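Local coordinates for hypothetical conserved protein, GK1056 (Geobacillus kaustophilus, PDB 2QYH) that is of unknown function but belongs to the haloacid dehalogenase-like hydrolases and may act as a magnesium-dependent phosphatase, as many members of that family do, at residues D[59-64]-D[70-75]; D[68-71]-D[76-79]. One frame throughout, in Å; residues are numbered along the deposited sequence.

Contacts 1 and 2 are successive antiparallel hairpins at one edge of the mixed sheet of the hydrolase domain, their centres about 7 Å apart. Strand 69-72 serves both: one edge pairs with strand 62-64 in contact 1, the other with strand 75-79, the outermost strand on this side of the sheet, in contact 2. Val70 and Val71 take part in both. The two also touch directly, through a probable hydrogen bond of 2.9 Å from Ser64 N to Tyr69 O and packing of Phe72 CB on Leu77 CD1 at 3.7 Å. Strand 5-8, which precedes the probable catalytic DxD motif at Asp9 and Asp11, lies two strands beyond 62-64.

Contact 1. Residues D[59-64]-D[70-75]; sequences IDSFVS and VVFEGN
Phe62 lays one face of its ring over Val71, with which it forms the hydrogen-bonded pair of the antiparallel hairpin of strands 62-64 and 69-72. Its CG stands between the backbone N and the carbonyl carbon (chi1 55°), a setting that folds the ring back over the neighbouring strand. Val71 CB sits 3.9 Å from the centroid of the Phe62 ring in a CH-pi contact, displaced toward the CZ side; there Val71 CG2 meets Phe62 CZ at 3.4 Å. Phe50 meets the same ring edge-to-face, and Ser64 OG lies at its edge, in the ring plane. Beneath the ring two backbone bonds join the pair, Phe62 N to Val71 O and Val71 N to Phe62 O, both 2.8 Å. On the other face of the sheet Val63 and Val70 stand side by side, Val63 CG2 4.0 Å from Val70 CG1, and are covered by helix 184-195 through Lys184 and Met191.

Toward the type I' turn of Phe72 to Asn75, one hydroxyl and one backbone carbonyl take over from the sheet bonds. Ser61 turns OG beside its own backbone N (chi1 -64°), where it accepts a nearly straight bond from Glu73 N, 2.8 Å to OG at 172°. One residue earlier, Asp60 O receives Gly74 N at 2.9 Å. The Asp60 carboxylate lies against the backbone of Glu73, with OD2 3.4 Å from Glu73 CA. Gly74 adopts a conformation in which a side chain would collide with the preceding carbonyl oxygen, as is usual for glycine at this place of a type I' turn.

The contact thus divides by chemistry: aromatic and aliphatic packing on the strands, and two amides of the 72-75 turn bound by the Ser61 hydroxyl and the Asp60 carbonyl, fixing the turn against residues 60-61.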
ATOM      1  N   ILE D  59       4.022  -5.241  10.359  1.00 35.01           N
ATOM      2  CA  ILE D  59       5.025  -6.257  10.093  1.00 35.01           C
ATOM      3  C   ILE D  59       6.224  -5.585   9.437  1.00 35.01           C
ATOM      4  O   ILE D  59       6.117  -5.058   8.333  1.00 36.01           O
ATOM      5  CB  ILE D  59       4.454  -7.345   9.156  1.00 26.49           C
ATOM      6  CG1 ILE D  59       3.352  -8.125   9.886  1.00 26.49           C
ATOM      7  CG2 ILE D  59       5.563  -8.260   8.669  1.00 26.49           C
ATOM      8  CD1 ILE D  59       2.609  -9.143   9.022  1.00 26.49           C
ATOM      9  N   ASP D  60       7.367  -5.587  10.109  1.00 31.41           N
ATOM     10  CA  ASP D  60       8.544  -4.952   9.535  1.00 30.41           C
ATOM     11  C   ASP D  60       9.701  -5.934   9.316  1.00 29.41           C
ATOM     12  O   ASP D  60      10.864  -5.542   9.251  1.00 29.41           O
ATOM     13  CB  ASP D  60       8.983  -3.776  10.411  1.00 32.54           C
ATOM     14  CG  ASP D  60       9.452  -4.213  11.782  1.00 36.54           C
ATOM     15  OD1 ASP D  60       9.247  -5.401  12.139  1.00 36.54           O
ATOM     16  OD2 ASP D  60      10.023  -3.366  12.507  1.00 39.54           O
ATOM     17  N   SER D  61       9.367  -7.217   9.211  1.00 21.99           N
ATOM     18  CA  SER D  61      10.352  -8.263   8.949  1.00 21.99           C
ATOM     19  C   SER D  61       9.805  -9.037   7.768  1.00 21.99           C
ATOM     20  O   SER D  61       8.609  -9.302   7.707  1.00 20.99           O
ATOM     21  CB  SER D  61      10.499  -9.195  10.139  1.00 26.79           C
ATOM     22  OG  SER D  61      11.007  -8.495  11.247  1.00 27.79           O
ATOM     23  N   PHE D  62      10.668  -9.403   6.828  1.00 27.61           N
ATOM     24  CA  PHE D  62      10.196 -10.134   5.669  1.00 27.61           C
ATOM     25  C   PHE D  62      11.283 -10.650   4.745  1.00 27.61           C
ATOM     26  O   PHE D  62      12.440 -10.241   4.813  1.00 26.61           O
ATOM     27  CB  PHE D  62       9.248  -9.249   4.854  1.00 26.31           C
ATOM     28  CG  PHE D  62       9.841  -7.909   4.454  1.00 26.31           C
ATOM     29  CD1 PHE D  62       9.610  -6.768   5.225  1.00 26.31           C
ATOM     30  CD2 PHE D  62      10.630  -7.790   3.310  1.00 26.31           C
ATOM     31  CE1 PHE D  62      10.153  -5.527   4.861  1.00 25.31           C
ATOM     32  CE2 PHE D  62      11.180  -6.550   2.936  1.00 25.31           C
ATOM     33  CZ  PHE D  62      10.939  -5.417   3.716  1.00 25.31           C
ATOM     34  N   VAL D  63      10.872 -11.577   3.889  1.00 25.51           N
ATOM     35  CA  VAL D  63      11.717 -12.167   2.873  1.00 24.51           C
ATOM     36  C   VAL D  63      11.011 -11.734   1.595  1.00 25.51           C
ATOM     37  O   VAL D  63       9.907 -12.204   1.305  1.00 26.51           O
ATOM     38  CB  VAL D  63      11.707 -13.710   2.920  1.00 18.64           C
ATOM     39  CG1 VAL D  63      12.421 -14.270   1.684  1.00 18.64           C
ATOM     40  CG2 VAL D  63      12.386 -14.211   4.177  1.00 18.64           C
ATOM     41  N   SER D  64      11.622 -10.821   0.849  1.00 27.47           N
ATOM     42  CA  SER D  64      11.029 -10.349  -0.399  1.00 27.47           C
ATOM     43  C   SER D  64      11.905 -10.751  -1.585  1.00 28.47           C
ATOM     44  O   SER D  64      12.984 -11.308  -1.402  1.00 27.47           O
ATOM     45  CB  SER D  64      10.865  -8.832  -0.365  1.00 22.78           C
ATOM     46  OG  SER D  64      12.121  -8.178  -0.342  1.00 23.78           O
ATOM     47  N   VAL D  70      16.138  -9.588   2.314  1.00 23.53           N
ATOM     48  CA  VAL D  70      15.530  -9.982   3.576  1.00 23.53           C
ATOM     49  C   VAL D  70      15.722  -8.940   4.666  1.00 23.53           C
ATOM     50  O   VAL D  70      16.846  -8.547   4.968  1.00 23.53           O
ATOM     51  CB  VAL D  70      16.135 -11.312   4.049  1.00 22.54           C
ATOM     52  CG1 VAL D  70      15.406 -11.816   5.296  1.00 21.54           C
ATOM     53  CG2 VAL D  70      16.076 -12.328   2.914  1.00 20.54           C
ATOM     54  N   VAL D  71      14.621  -8.512   5.272  1.00 25.83           N
ATOM     55  CA  VAL D  71      14.669  -7.496   6.316  1.00 25.83           C
ATOM     56  C   VAL D  71      14.172  -8.011   7.666  1.00 26.83           C
ATOM     57  O   VAL D  71      13.184  -8.739   7.734  1.00 26.83           O
ATOM     58  CB  VAL D  71      13.799  -6.269   5.919  1.00 19.71           C
ATOM     59  CG1 VAL D  71      13.855  -5.214   7.013  1.00 18.71           C
ATOM     60  CG2 VAL D  71      14.261  -5.702   4.589  1.00 19.71           C
ATOM     61  N   PHE D  72      14.853  -7.629   8.741  1.00 30.19           N
ATOM     62  CA  PHE D  72      14.442  -8.032  10.088  1.00 30.19           C
ATOM     63  C   PHE D  72      14.243  -6.802  10.980  1.00 30.19           C
ATOM     64  O   PHE D  72      15.166  -6.019  11.183  1.00 30.19           O
ATOM     65  CB  PHE D  72      15.482  -8.953  10.730  1.00 19.65           C
ATOM     66  CG  PHE D  72      15.165  -9.308  12.147  1.00 20.65           C
ATOM     67  CD1 PHE D  72      14.048 -10.079  12.450  1.00 20.65           C
ATOM     68  CD2 PHE D  72      15.950  -8.829  13.186  1.00 19.65           C
ATOM     69  CE1 PHE D  72      13.717 -10.367  13.773  1.00 21.65           C
ATOM     70  CE2 PHE D  72      15.626  -9.111  14.512  1.00 20.65           C
ATOM     71  CZ  PHE D  72      14.507  -9.881  14.807  1.00 19.65           C
ATOM     72  N   GLU D  73      13.037  -6.641  11.517  1.00 26.70           N
ATOM     73  CA  GLU D  73      12.713  -5.496  12.368  1.00 26.70           C
ATOM     74  C   GLU D  73      13.188  -4.175  11.759  1.00 26.70           C
ATOM     75  O   GLU D  73      13.826  -3.371  12.434  1.00 26.70           O
ATOM     76  CB  GLU D  73      13.335  -5.648  13.759  1.00 32.20           C
ATOM     77  CG  GLU D  73      12.921  -6.894  14.516  1.00 32.20           C
ATOM     78  CD  GLU D  73      13.286  -6.833  15.996  1.00 33.20           C
ATOM     79  OE1 GLU D  73      14.401  -6.368  16.323  1.00 35.20           O
ATOM     80  OE2 GLU D  73      12.459  -7.261  16.831  1.00 36.20           O
ATOM     81  N   GLY D  74      12.894  -3.961  10.480  1.00 27.03           N
ATOM     82  CA  GLY D  74      13.288  -2.725   9.834  1.00 27.03           C
ATOM     83  C   GLY D  74      14.681  -2.636   9.234  1.00 29.03           C
ATOM     84  O   GLY D  74      14.958  -1.693   8.504  1.00 29.03           O
ATOM     85  N   ASN D  75      15.562  -3.594   9.511  1.00 30.77           N
ATOM     86  CA  ASN D  75      16.915  -3.531   8.965  1.00 31.77           C
ATOM     87  C   ASN D  75      17.254  -4.690   8.042  1.00 30.77           C
ATOM     88  O   ASN D  75      16.897  -5.833   8.313  1.00 31.77           O
ATOM     89  CB  ASN D  75      17.930  -3.470  10.103  1.00 49.36           C
ATOM     90  CG  ASN D  75      17.662  -2.318  11.052  1.00 53.36           C
ATOM     91  OD1 ASN D  75      17.580  -1.163  10.634  1.00 57.36           O
ATOM     92  ND2 ASN D  75      17.522  -2.628  12.334  1.00 52.36           N
TER

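Contact 2. Residues D[68-71]-D[76-79]; sequences QYVV and VLYK
Val70 meets two residues of the partner strand, Leu77 and Tyr78, so the hairpin of strands 69-72 and 75-79 carries a classic beta bulge. Val70 O accepts from both amides, Leu77 N at 2.6 Å and Tyr78 N at 3.2 Å; the first donor lies in the carbonyl plane, the second is tilted somewhat out of it. The extra residue shifts the register by one, and Val71 pairs with Val76 rather than with Leu77. Beside the bulge Val70 N gives Tyr78 O an almost straight bond of 2.8 Å (171°).

The face of Val70 and Tyr78 is covered by helix 184-195, and Val70 is buried there. Val70 CG2 approaches the edge of the Tyr78 ring near its plane, 4.1 Å from CD1. Met190 of the helix packs on Tyr78, while Leu77 packs on Met191 and Lys194. The Tyr78 hydroxyl is hydrogen-bonded to Gln80 OE1.

The opposite face is the solvent side at its outer strand, where Val76 and Lys79 are exposed. With CG anti to the backbone N (chi1 -169°), the Tyr69 ring stands up from this face and leans toward Val76. The two side chains cross at about a right angle, with Val76 CG2 oblique to the ring at its hydroxyl end, 3.6 Å from Tyr69 CZ. Lys79 CB lies alongside the root of the same ring, 4.0 Å from Tyr69 CD1, but its amino end leads away. Tyr144, Pro47 and Ala106 complete the surroundings of the ring. With an alanine in place of Tyr69, Val76 CG2 and Lys79 CB would probably lose their apolar cover and Tyr144 its ring partner.

At the far end of the pairing, Lys79 CA directs its hydrogen to Gln68 O in a CA-H...O contact of 3.3 Å.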
ATOM      1  N   GLN D  68      15.980 -12.673  -2.307  1.00 26.74           N
ATOM      2  CA  GLN D  68      17.111 -11.786  -2.567  1.00 27.74           C
ATOM      3  C   GLN D  68      17.225 -10.518  -1.729  1.00 26.74           C
ATOM      4  O   GLN D  68      18.230  -9.816  -1.817  1.00 27.74           O
ATOM      5  CB  GLN D  68      17.154 -11.430  -4.052  1.00 29.83           C
ATOM      6  CG  GLN D  68      17.857 -12.494  -4.877  1.00 31.83           C
ATOM      7  CD  GLN D  68      17.323 -13.881  -4.597  1.00 33.83           C
ATOM      8  OE1 GLN D  68      16.246 -14.246  -5.060  1.00 33.83           O
ATOM      9  NE2 GLN D  68      18.064 -14.654  -3.822  1.00 33.83           N
ATOM     10  N   TYR D  69      16.211 -10.234  -0.918  1.00 21.49           N
ATOM     11  CA  TYR D  69      16.207  -9.055  -0.054  1.00 21.49           C
ATOM     12  C   TYR D  69      15.420  -9.411   1.209  1.00 21.49           C
ATOM     13  O   TYR D  69      14.197  -9.526   1.174  1.00 20.49           O
ATOM     14  CB  TYR D  69      15.545  -7.877  -0.767  1.00 27.73           C
ATOM     15  CG  TYR D  69      15.725  -6.554  -0.067  1.00 27.73           C
ATOM     16  CD1 TYR D  69      16.968  -5.917  -0.037  1.00 28.73           C
ATOM     17  CD2 TYR D  69      14.655  -5.935   0.563  1.00 26.73           C
ATOM     18  CE1 TYR D  69      17.136  -4.688   0.610  1.00 29.73           C
ATOM     19  CE2 TYR D  69      14.807  -4.713   1.212  1.00 27.73           C
ATOM     20  CZ  TYR D  69      16.046  -4.094   1.234  1.00 28.73           C
ATOM     21  OH  TYR D  69      16.178  -2.885   1.885  1.00 30.73           O
ATOM     22  N   VAL D  70      16.138  -9.588   2.314  1.00 23.53           N
ATOM     23  CA  VAL D  70      15.530  -9.982   3.576  1.00 23.53           C
ATOM     24  C   VAL D  70      15.722  -8.940   4.666  1.00 23.53           C
ATOM     25  O   VAL D  70      16.846  -8.547   4.968  1.00 23.53           O
ATOM     26  CB  VAL D  70      16.135 -11.312   4.049  1.00 22.54           C
ATOM     27  CG1 VAL D  70      15.406 -11.816   5.296  1.00 21.54           C
ATOM     28  CG2 VAL D  70      16.076 -12.328   2.914  1.00 20.54           C
ATOM     29  N   VAL D  71      14.621  -8.512   5.272  1.00 25.83           N
ATOM     30  CA  VAL D  71      14.669  -7.496   6.316  1.00 25.83           C
ATOM     31  C   VAL D  71      14.172  -8.011   7.666  1.00 26.83           C
ATOM     32  O   VAL D  71      13.184  -8.739   7.734  1.00 26.83           O
ATOM     33  CB  VAL D  71      13.799  -6.269   5.919  1.00 19.71           C
ATOM     34  CG1 VAL D  71      13.855  -5.214   7.013  1.00 18.71           C
ATOM     35  CG2 VAL D  71      14.261  -5.702   4.589  1.00 19.71           C
ATOM     36  N   VAL D  76      17.953  -4.384   6.952  1.00 25.30           N
ATOM     37  CA  VAL D  76      18.337  -5.394   5.987  1.00 24.30           C
ATOM     38  C   VAL D  76      19.182  -6.437   6.686  1.00 24.30           C
ATOM     39  O   VAL D  76      20.143  -6.110   7.371  1.00 24.30           O
ATOM     40  CB  VAL D  76      19.124  -4.776   4.819  1.00 22.59           C
ATOM     41  CG1 VAL D  76      19.557  -5.866   3.849  1.00 22.59           C
ATOM     42  CG2 VAL D  76      18.256  -3.753   4.100  1.00 22.59           C
ATOM     43  N   LEU D  77      18.813  -7.699   6.504  1.00 29.74           N
ATOM     44  CA  LEU D  77      19.504  -8.810   7.138  1.00 29.74           C
ATOM     45  C   LEU D  77      20.361  -9.557   6.137  1.00 29.74           C
ATOM     46  O   LEU D  77      21.404 -10.106   6.479  1.00 29.74           O
ATOM     47  CB  LEU D  77      18.481  -9.775   7.740  1.00 30.67           C
ATOM     48  CG  LEU D  77      19.068 -10.800   8.701  1.00 32.67           C
ATOM     49  CD1 LEU D  77      18.865 -10.312  10.098  1.00 32.67           C
ATOM     50  CD2 LEU D  77      18.395 -12.144   8.521  1.00 34.67           C
ATOM     51  N   TYR D  78      19.903  -9.577   4.894  1.00 31.52           N
ATOM     52  CA  TYR D  78      20.609 -10.261   3.829  1.00 32.52           C
ATOM     53  C   TYR D  78      20.153  -9.722   2.487  1.00 33.52           C
ATOM     54  O   TYR D  78      18.969  -9.457   2.291  1.00 33.52           O
ATOM     55  CB  TYR D  78      20.333 -11.766   3.910  1.00 24.51           C
ATOM     56  CG  TYR D  78      20.810 -12.548   2.711  1.00 23.51           C
ATOM     57  CD1 TYR D  78      19.984 -12.754   1.609  1.00 20.51           C
ATOM     58  CD2 TYR D  78      22.119 -13.021   2.650  1.00 23.51           C
ATOM     59  CE1 TYR D  78      20.457 -13.409   0.476  1.00 22.51           C
ATOM     60  CE2 TYR D  78      22.600 -13.672   1.524  1.00 22.51           C
ATOM     61  CZ  TYR D  78      21.772 -13.862   0.442  1.00 23.51           C
ATOM     62  OH  TYR D  78      22.280 -14.485  -0.684  1.00 25.51           O
ATOM     63  N   LYS D  79      21.088  -9.535   1.568  1.00 41.71           N
ATOM     64  CA  LYS D  79      20.724  -9.055   0.247  1.00 43.71           C
ATOM     65  C   LYS D  79      21.668  -9.567  -0.824  1.00 43.71           C
ATOM     66  O   LYS D  79      22.885  -9.483  -0.700  1.00 44.71           O
ATOM     67  CB  LYS D  79      20.638  -7.527   0.215  1.00 29.20           C
ATOM     68  CG  LYS D  79      21.805  -6.784   0.806  1.00 30.20           C
ATOM     69  CD  LYS D  79      21.550  -5.287   0.750  1.00 33.20           C
ATOM     70  CE  LYS D  79      22.644  -4.503   1.464  1.00 36.20           C
ATOM     71  NZ  LYS D  79      23.981  -4.780   0.869  1.00 39.20           N
TER